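Tryptophanyl-tRNA synthetase (Aeropyrum pernix, PDB 3A04) catalyses the ATP-dependent attachment of L-tryptophan to tRNA(Trp), releasing AMP and diphosphate, as a class I aminoacyl-tRNA synthetase. Local coordinates at residues Tyr311-Asp316 / Gln339-Lys344; Lys247-Leu252 / Tyr306-Tyr311; Leu46-Ile51 / Pro315-Val320. All blocks are in the same frame, centred on the assembly; numbering follows the deposited sequence.

Contact 1. Residues Tyr311-Asp316 / Gln339-Lys344; sequences YHLMPD and QIAWEK. With CD (cadmium ion), chain C.
Leu313 lays its CD1 methyl over the backbone of Ala341, 3.5 Å from the carbonyl O of Ala341 and a little farther from its CB methyl. This is helix-to-helix packing in the part of the class I synthetase that holds the iron/sulfur cluster: the last turn of helix 304-313, together with Met314 just beyond it, rests on the flank of the long helix 334-364, and both helices supply residues to the cluster pocket. No hydrogen bond crosses between the segments. Lys344 takes part through its aliphatic stem, which bends at CB-CG (chi2 -75°) and folds over the end of the helix, bringing Lys344 CD to 3.6 Å from Leu313 O. Its ammonium group goes on to a salt bridge with Glu319. Met314 reaches across fully extended beyond CG (chi3 -178°), which carries its CE methyl to 3.5 Å from Ile340 CG2, the two side chains crossing at about a right angle. Lys344 CE touches Met314 lower down, at CG, and Val320 and Ile323 of helix 317-328 also pack on this methionine, which thus sits where three helices come together. Glu343 joins Glu346 in binding a cadmium ion, which it chelates unevenly with both carboxylate oxygens, OE1 at 2.2 Å and OE2 at 2.6 Å from the metal.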
# COMPACT_ATOMS: atom_id res chain seq x y z
N TYR A 311 -0.98 38.61 -5.03
CA TYR A 311 -0.57 37.29 -4.51
C TYR A 311 0.94 37.18 -4.44
O TYR A 311 1.45 36.42 -3.61
CB TYR A 311 -1.08 36.14 -5.40
CG TYR A 311 -2.44 35.65 -5.09
CD1 TYR A 311 -3.53 36.48 -5.24
CD2 TYR A 311 -2.65 34.35 -4.56
CE1 TYR A 311 -4.84 36.04 -4.92
CE2 TYR A 311 -3.94 33.89 -4.27
CZ TYR A 311 -5.02 34.75 -4.47
OH TYR A 311 -6.30 34.36 -4.19
N HIS A 312 1.64 37.91 -5.30
CA HIS A 312 3.11 37.79 -5.49
C HIS A 312 3.93 39.04 -5.67
O HIS A 312 4.97 39.16 -5.05
CB HIS A 312 3.42 36.91 -6.72
CG HIS A 312 2.77 35.56 -6.65
ND1 HIS A 312 3.26 34.57 -5.83
CD2 HIS A 312 1.64 35.07 -7.22
CE1 HIS A 312 2.49 33.50 -5.94
NE2 HIS A 312 1.49 33.78 -6.77
N LEU A 313 3.57 39.87 -6.64
CA LEU A 313 4.58 40.86 -7.18
C LEU A 313 4.77 42.12 -6.31
O LEU A 313 5.83 42.78 -6.37
CB LEU A 313 4.23 41.28 -8.64
CG LEU A 313 4.16 40.14 -9.65
CD1 LEU A 313 3.68 40.63 -11.04
CD2 LEU A 313 5.50 39.25 -9.62
N MET A 314 3.75 42.42 -5.50
CA MET A 314 3.75 43.60 -4.63
C MET A 314 3.47 43.23 -3.16
O MET A 314 2.35 43.37 -2.71
CB MET A 314 2.71 44.63 -5.11
CG MET A 314 3.06 45.24 -6.46
SD MET A 314 1.81 46.40 -7.14
CE MET A 314 2.59 46.81 -8.71
N PRO A 315 4.49 42.71 -2.45
CA PRO A 315 4.33 42.39 -1.04
C PRO A 315 3.99 43.61 -0.18
O PRO A 315 3.49 43.45 0.96
CB PRO A 315 5.70 41.86 -0.63
CG PRO A 315 6.63 42.27 -1.77
CD PRO A 315 5.76 42.16 -2.96
N ASP A 316 4.30 44.78 -0.69
CA ASP A 316 4.13 46.02 0.11
C ASP A 316 2.67 46.41 0.01
O ASP A 316 2.18 46.66 -1.08
CB ASP A 316 5.05 47.14 -0.41
CG ASP A 316 4.91 48.42 0.44
OD1 ASP A 316 5.51 48.44 1.55
OD2 ASP A 316 4.16 49.34 0.03
N GLN A 339 2.98 46.90 -17.60
CA GLN A 339 4.43 47.05 -17.60
C GLN A 339 4.93 47.23 -16.14
O GLN A 339 6.00 46.72 -15.81
CB GLN A 339 4.89 48.22 -18.55
CG GLN A 339 6.37 48.59 -18.42
CD GLN A 339 7.36 47.56 -18.89
OE1 GLN A 339 7.03 46.51 -19.53
NE2 GLN A 339 8.62 47.85 -18.60
N ILE A 340 4.19 47.90 -15.26
CA ILE A 340 4.58 48.00 -13.85
C ILE A 340 4.72 46.58 -13.18
O ILE A 340 5.71 46.25 -12.49
CB ILE A 340 3.53 48.86 -13.06
CG1 ILE A 340 3.70 50.40 -13.31
CG2 ILE A 340 3.67 48.73 -11.49
CD1 ILE A 340 2.32 51.22 -12.80
N ALA A 341 3.74 45.75 -13.42
CA ALA A 341 3.76 44.36 -12.89
C ALA A 341 4.92 43.63 -13.56
O ALA A 341 5.65 42.92 -12.88
CB ALA A 341 2.47 43.71 -13.22
N TRP A 342 5.15 43.89 -14.87
CA TRP A 342 6.24 43.20 -15.57
C TRP A 342 7.57 43.51 -14.95
O TRP A 342 8.39 42.59 -14.74
CB TRP A 342 6.25 43.42 -17.12
CG TRP A 342 7.58 43.01 -17.61
CD1 TRP A 342 8.59 43.87 -18.04
CD2 TRP A 342 8.16 41.69 -17.57
NE1 TRP A 342 9.74 43.14 -18.32
CE2 TRP A 342 9.50 41.81 -18.05
CE3 TRP A 342 7.67 40.41 -17.23
CZ2 TRP A 342 10.37 40.70 -18.17
CZ3 TRP A 342 8.53 39.28 -17.37
CH2 TRP A 342 9.87 39.44 -17.84
N GLU A 343 7.82 44.79 -14.60
CA GLU A 343 9.12 45.11 -14.00
C GLU A 343 9.37 44.43 -12.68
O GLU A 343 10.52 44.07 -12.31
CB GLU A 343 9.34 46.66 -13.87
CG GLU A 343 9.38 47.34 -15.26
CD GLU A 343 10.63 47.01 -16.12
OE1 GLU A 343 11.28 46.01 -15.98
OE2 GLU A 343 11.00 47.76 -17.00
N LYS A 344 8.28 44.24 -11.92
CA LYS A 344 8.44 43.51 -10.66
C LYS A 344 8.79 42.02 -10.99
O LYS A 344 9.66 41.39 -10.35
CB LYS A 344 7.10 43.53 -9.93
CG LYS A 344 6.53 44.87 -9.54
CD LYS A 344 7.29 45.38 -8.36
CE LYS A 344 6.66 46.69 -7.84
NZ LYS A 344 7.69 47.41 -7.03
CD CD C . 12.49 45.77 -17.83

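Contact 2. Residues Lys247-Leu252 / Tyr306-Tyr311; sequences KLQPGL and YHMDLY. With CD (cadmium ion), chain D.
Gln249 lies along one face of the Tyr311 ring, the main overlap between helix 304-313 and the loop that leaves strand 242-246 of the Rossmann-type catalytic sheet and runs on toward the KMSKS motif. The stacking comes first. Gln249 CB makes a CH-pi contact, 4.0 Å from the centroid of the Tyr311 ring and offset toward its rim. With CG anti to the backbone N (chi1 -171°) and the chain extended, the side chain slides back along the tyrosine toward Tyr311 CB, its amide plane only 20° from the ring plane. Two hydrogen bonds cross the contact. Tyr311 OH donates to Lys247 O at 3.2 Å, approaching from well above the carbonyl plane (71° out of it) and so missing the lone pairs. At the other end of the glutamine, NE2 gives a weak, bent bond to the sulfur of Met308, 3.2 Å from NE2 to SD. Gln249 OE1 accepts a weak bond from His312, so both ends of the amide are engaged. Apolar contact is lighter: Leu252 CD2 meets Met308 CG at 3.9 Å, the side chains at about a right angle, and the Pro250 ring edges up to His307 CB. Last is the metal. His307, whose ND1 is hydrogen-bonded to Cys303 O, uses its other nitrogen for the metal: NE2 binds a cadmium ion at 2.5 Å. Water 2 at 2.6 Å and water 1, at a doubtfully short 2.0 Å from the cadmium, are the other ligands in the model.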
# COMPACT_ATOMS: atom_id res chain seq x y z
N LYS A 247 -7.36 31.07 -0.92
CA LYS A 247 -8.12 31.18 -2.18
C LYS A 247 -7.16 30.89 -3.30
O LYS A 247 -6.05 31.35 -3.26
CB LYS A 247 -8.62 32.62 -2.38
CG LYS A 247 -9.34 33.17 -1.11
CD LYS A 247 -9.31 34.70 -1.08
CE LYS A 247 -10.64 35.24 -1.58
NZ LYS A 247 -10.70 36.66 -1.15
N LEU A 248 -7.56 30.12 -4.27
CA LEU A 248 -6.67 29.83 -5.40
C LEU A 248 -6.51 31.08 -6.33
O LEU A 248 -7.48 31.80 -6.61
CB LEU A 248 -7.26 28.67 -6.21
CG LEU A 248 -7.38 27.25 -5.58
CD1 LEU A 248 -8.24 27.30 -4.32
CD2 LEU A 248 -8.03 26.25 -6.58
N GLN A 249 -5.31 31.28 -6.82
CA GLN A 249 -5.07 32.34 -7.76
C GLN A 249 -5.56 31.85 -9.11
O GLN A 249 -5.23 30.76 -9.55
CB GLN A 249 -3.57 32.66 -7.86
CG GLN A 249 -3.29 33.96 -8.72
CD GLN A 249 -1.78 34.25 -8.90
OE1 GLN A 249 -0.94 33.52 -8.36
NE2 GLN A 249 -1.44 35.26 -9.74
N PRO A 250 -6.38 32.68 -9.76
CA PRO A 250 -6.83 32.32 -11.09
C PRO A 250 -5.66 32.43 -12.07
O PRO A 250 -4.67 33.14 -11.79
CB PRO A 250 -7.93 33.34 -11.38
CG PRO A 250 -7.62 34.51 -10.47
CD PRO A 250 -6.73 34.04 -9.37
N GLY A 251 -5.68 31.62 -13.11
CA GLY A 251 -4.69 31.75 -14.21
C GLY A 251 -4.82 33.09 -14.93
O GLY A 251 -5.77 33.84 -14.74
N LEU A 252 -3.86 33.38 -15.78
CA LEU A 252 -3.83 34.67 -16.50
C LEU A 252 -5.01 34.79 -17.48
O LEU A 252 -5.35 35.89 -17.90
CB LEU A 252 -2.50 34.84 -17.23
CG LEU A 252 -1.38 34.83 -16.16
CD1 LEU A 252 -0.04 34.81 -16.82
CD2 LEU A 252 -1.50 36.02 -15.25
N TYR A 306 -3.88 42.36 -11.54
CA TYR A 306 -4.03 42.82 -10.19
C TYR A 306 -3.86 41.65 -9.21
O TYR A 306 -3.23 41.79 -8.16
CB TYR A 306 -5.41 43.51 -9.98
CG TYR A 306 -5.58 43.97 -8.54
CD1 TYR A 306 -4.80 45.03 -8.03
CD2 TYR A 306 -6.43 43.28 -7.65
CE1 TYR A 306 -4.91 45.42 -6.63
CE2 TYR A 306 -6.53 43.66 -6.27
CZ TYR A 306 -5.78 44.73 -5.78
OH TYR A 306 -5.91 45.12 -4.45
N HIS A 307 -4.44 40.49 -9.52
CA HIS A 307 -4.17 39.32 -8.64
C HIS A 307 -2.72 38.85 -8.62
O HIS A 307 -2.24 38.43 -7.61
CB HIS A 307 -5.16 38.20 -8.97
CG HIS A 307 -6.53 38.52 -8.51
ND1 HIS A 307 -7.43 39.22 -9.29
CD2 HIS A 307 -7.14 38.33 -7.30
CE1 HIS A 307 -8.57 39.38 -8.62
NE2 HIS A 307 -8.41 38.86 -7.41
N MET A 308 -2.00 38.95 -9.74
CA MET A 308 -0.56 38.69 -9.70
C MET A 308 0.12 39.68 -8.72
O MET A 308 1.00 39.31 -7.95
CB MET A 308 0.07 38.92 -11.10
CG MET A 308 -0.03 37.70 -12.03
SD MET A 308 0.97 36.27 -11.52
CE MET A 308 2.68 36.74 -11.77
N ASP A 309 -0.22 40.97 -8.79
CA ASP A 309 0.33 41.95 -7.80
C ASP A 309 -0.04 41.60 -6.37
O ASP A 309 0.78 41.63 -5.48
CB ASP A 309 -0.24 43.37 -8.10
CG ASP A 309 0.35 43.98 -9.37
OD1 ASP A 309 1.45 43.57 -9.76
OD2 ASP A 309 -0.30 44.83 -9.98
N LEU A 310 -1.30 41.23 -6.17
CA LEU A 310 -1.79 40.96 -4.81
C LEU A 310 -1.17 39.66 -4.19
O LEU A 310 -0.88 39.60 -2.97
CB LEU A 310 -3.34 40.81 -4.91
CG LEU A 310 -4.02 40.82 -3.52
CD1 LEU A 310 -4.11 42.24 -2.84
CD2 LEU A 310 -5.34 40.11 -3.66
N TYR A 311 -0.98 38.61 -5.03
CA TYR A 311 -0.57 37.29 -4.51
C TYR A 311 0.94 37.18 -4.44
O TYR A 311 1.45 36.42 -3.61
CB TYR A 311 -1.08 36.14 -5.40
CG TYR A 311 -2.44 35.65 -5.09
CD1 TYR A 311 -3.53 36.48 -5.24
CD2 TYR A 311 -2.65 34.35 -4.56
CE1 TYR A 311 -4.84 36.04 -4.92
CE2 TYR A 311 -3.94 33.89 -4.27
CZ TYR A 311 -5.02 34.75 -4.47
OH TYR A 311 -6.30 34.36 -4.19
CD CD D . -9.95 38.33 -5.54
O HOH W 1 -10.24 36.51 -6.36
O HOH W 2 -8.22 37.83 -3.61

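Contact 3. Residues Leu46-Ile51 / Pro315-Val320; sequences LMRRGI and PDDGEV
The Arg49 guanidinium carries Val320 CG1 over one face, 3.5 Å above its plane and toward the rim, while Asp317 OD1 lies at its edge, in plane. The neighbouring Arg48 guanidinium is approached at its edge by the Asp317 carboxylate and water 3, with Pro315 O farther out near the same plane. One carboxylate thus serves two arginines, its plane turned 48° from Arg49 and 57° from Arg48. The salt-bridge network ties the Schellman-type end of helix 45-48, closed by Gly50, to the start of helix 317-328, whose N-cap is Asp316. Arg49, its chain extended from CG to NE, comes side-on and puts both NE (3.0 Å) and NH2 (2.8 Å) on the single atom Asp317 OD1; NH2 meets the anti lone pair. Arg48 bends at chi3 (-66°) to bring its NE to the syn side of Asp317 OD2, a short 2.6 Å, and adds a weak NH2 bond to OD1. Water 3 links Arg48 NH2 to Pro315 O, 2.8 Å from each. At the helix start, Asp316 OD2 accepts from Glu319 N at 3.1 Å, an ordinary capping bond. Arg49 NH1 turns the other way, to Leu310 O and Met314 O at the end of helix 304-313, and Trp9 packs on both Arg49 and Asp317. An alanine in place of Asp317 would remove the shared carboxylate, so the buried Arg49 would probably be left without a charged mate and Arg48 set free to swing into solvent. With two positive groups on one acid, Asp317 is likely to stay ionised, its negative charge well placed at the amino end of a helix, while Arg49 bridges three parts of the chain with one guanidinium.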
# COMPACT_ATOMS: atom_id res chain seq x y z
N LEU A 46 0.11 37.26 3.01
CA LEU A 46 -1.05 36.54 2.50
C LEU A 46 -2.16 36.49 3.59
O LEU A 46 -3.35 36.39 3.27
CB LEU A 46 -0.64 35.06 2.13
CG LEU A 46 0.39 34.98 0.98
CD1 LEU A 46 0.89 33.50 0.87
CD2 LEU A 46 -0.29 35.44 -0.37
N MET A 47 -1.74 36.40 4.84
CA MET A 47 -2.74 36.40 5.96
C MET A 47 -3.37 37.81 6.03
O MET A 47 -4.59 37.93 5.97
CB MET A 47 -2.11 36.05 7.32
CG MET A 47 -1.78 34.52 7.46
SD MET A 47 -0.57 34.34 8.71
CE MET A 47 -0.11 32.60 8.50
N ARG A 48 -2.53 38.84 6.06
CA ARG A 48 -3.11 40.21 6.09
C ARG A 48 -4.10 40.46 4.98
O ARG A 48 -5.12 41.14 5.22
CB ARG A 48 -2.06 41.24 5.91
CG ARG A 48 -1.16 41.41 7.05
CD ARG A 48 -0.69 42.87 6.98
NE ARG A 48 0.13 43.11 5.80
CZ ARG A 48 1.37 42.63 5.61
NH1 ARG A 48 1.93 41.84 6.52
NH2 ARG A 48 2.06 42.92 4.48
N ARG A 49 -3.82 39.96 3.76
CA ARG A 49 -4.70 40.24 2.62
C ARG A 49 -5.90 39.35 2.53
O ARG A 49 -6.73 39.48 1.59
CB ARG A 49 -3.90 40.24 1.33
CG ARG A 49 -2.92 41.39 1.29
CD ARG A 49 -1.92 41.23 0.12
NE ARG A 49 -0.88 42.23 0.28
CZ ARG A 49 0.03 42.56 -0.63
NH1 ARG A 49 0.07 41.99 -1.85
NH2 ARG A 49 0.92 43.51 -0.30
N GLY A 50 -6.00 38.42 3.50
CA GLY A 50 -7.14 37.53 3.49
C GLY A 50 -7.07 36.52 2.37
O GLY A 50 -8.06 35.90 2.05
N ILE A 51 -5.88 36.32 1.78
CA ILE A 51 -5.75 35.23 0.78
C ILE A 51 -5.74 33.90 1.56
O ILE A 51 -6.32 32.91 1.15
CB ILE A 51 -4.42 35.38 -0.03
CG1 ILE A 51 -4.60 36.62 -0.95
CG2 ILE A 51 -4.08 34.04 -0.84
CD1 ILE A 51 -3.28 37.20 -1.56
N PRO A 315 4.49 42.71 -2.45
CA PRO A 315 4.33 42.39 -1.04
C PRO A 315 3.99 43.61 -0.18
O PRO A 315 3.49 43.45 0.96
CB PRO A 315 5.70 41.86 -0.63
CG PRO A 315 6.63 42.27 -1.77
CD PRO A 315 5.76 42.16 -2.96
N ASP A 316 4.30 44.78 -0.69
CA ASP A 316 4.13 46.02 0.11
C ASP A 316 2.67 46.41 0.01
O ASP A 316 2.18 46.66 -1.08
CB ASP A 316 5.05 47.14 -0.41
CG ASP A 316 4.91 48.42 0.44
OD1 ASP A 316 5.51 48.44 1.55
OD2 ASP A 316 4.16 49.34 0.03
N ASP A 317 1.96 46.43 1.13
CA ASP A 317 0.50 46.73 1.10
C ASP A 317 0.14 48.08 0.43
O ASP A 317 -0.84 48.17 -0.38
CB ASP A 317 -0.13 46.64 2.50
CG ASP A 317 -0.27 45.21 3.03
OD1 ASP A 317 0.04 44.22 2.31
OD2 ASP A 317 -0.65 45.06 4.22
N GLY A 318 0.93 49.12 0.74
CA GLY A 318 0.69 50.46 0.20
C GLY A 318 0.75 50.46 -1.29
O GLY A 318 -0.10 51.04 -1.97
N GLU A 319 1.75 49.76 -1.83
CA GLU A 319 1.99 49.76 -3.27
C GLU A 319 0.84 49.07 -4.04
O GLU A 319 0.38 49.55 -5.08
CB GLU A 319 3.33 49.06 -3.49
CG GLU A 319 3.74 48.95 -4.92
CD GLU A 319 5.25 48.66 -5.08
OE1 GLU A 319 5.96 48.28 -4.12
OE2 GLU A 319 5.73 48.85 -6.20
N VAL A 320 0.37 47.93 -3.52
CA VAL A 320 -0.73 47.26 -4.19
C VAL A 320 -2.06 48.01 -3.98
O VAL A 320 -2.88 48.08 -4.91
CB VAL A 320 -0.77 45.71 -3.87
CG1 VAL A 320 -1.22 45.48 -2.46
CG2 VAL A 320 -1.63 44.98 -4.89
O HOH W 3 4.58 42.33 3.33

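The three contacts meet around helix 304-313, their centres 11 to 12 Å apart. Contacts 1 and 2 share Tyr311, whose CE2 also lies 3.4 Å from CG2 of Ile51 in contact 3. Arg49 of contact 3 reaches both of the others, its NH1 2.8 Å from Leu310 O and from Met314 O. Lys344 NZ ties contact 1 to Glu319 OE2 of contact 3 at 2.6 Å, and Lys247 N meets Ile51 O at 3.0 Å. Tyr306 of contact 2 touches the iron/sulfur cluster, and the side chains of Ala341 in contact 1 and Val320 in contact 3 lie about 8 Å from it. Leu248 of contact 2 touches Lys256 of the KMSKS motif.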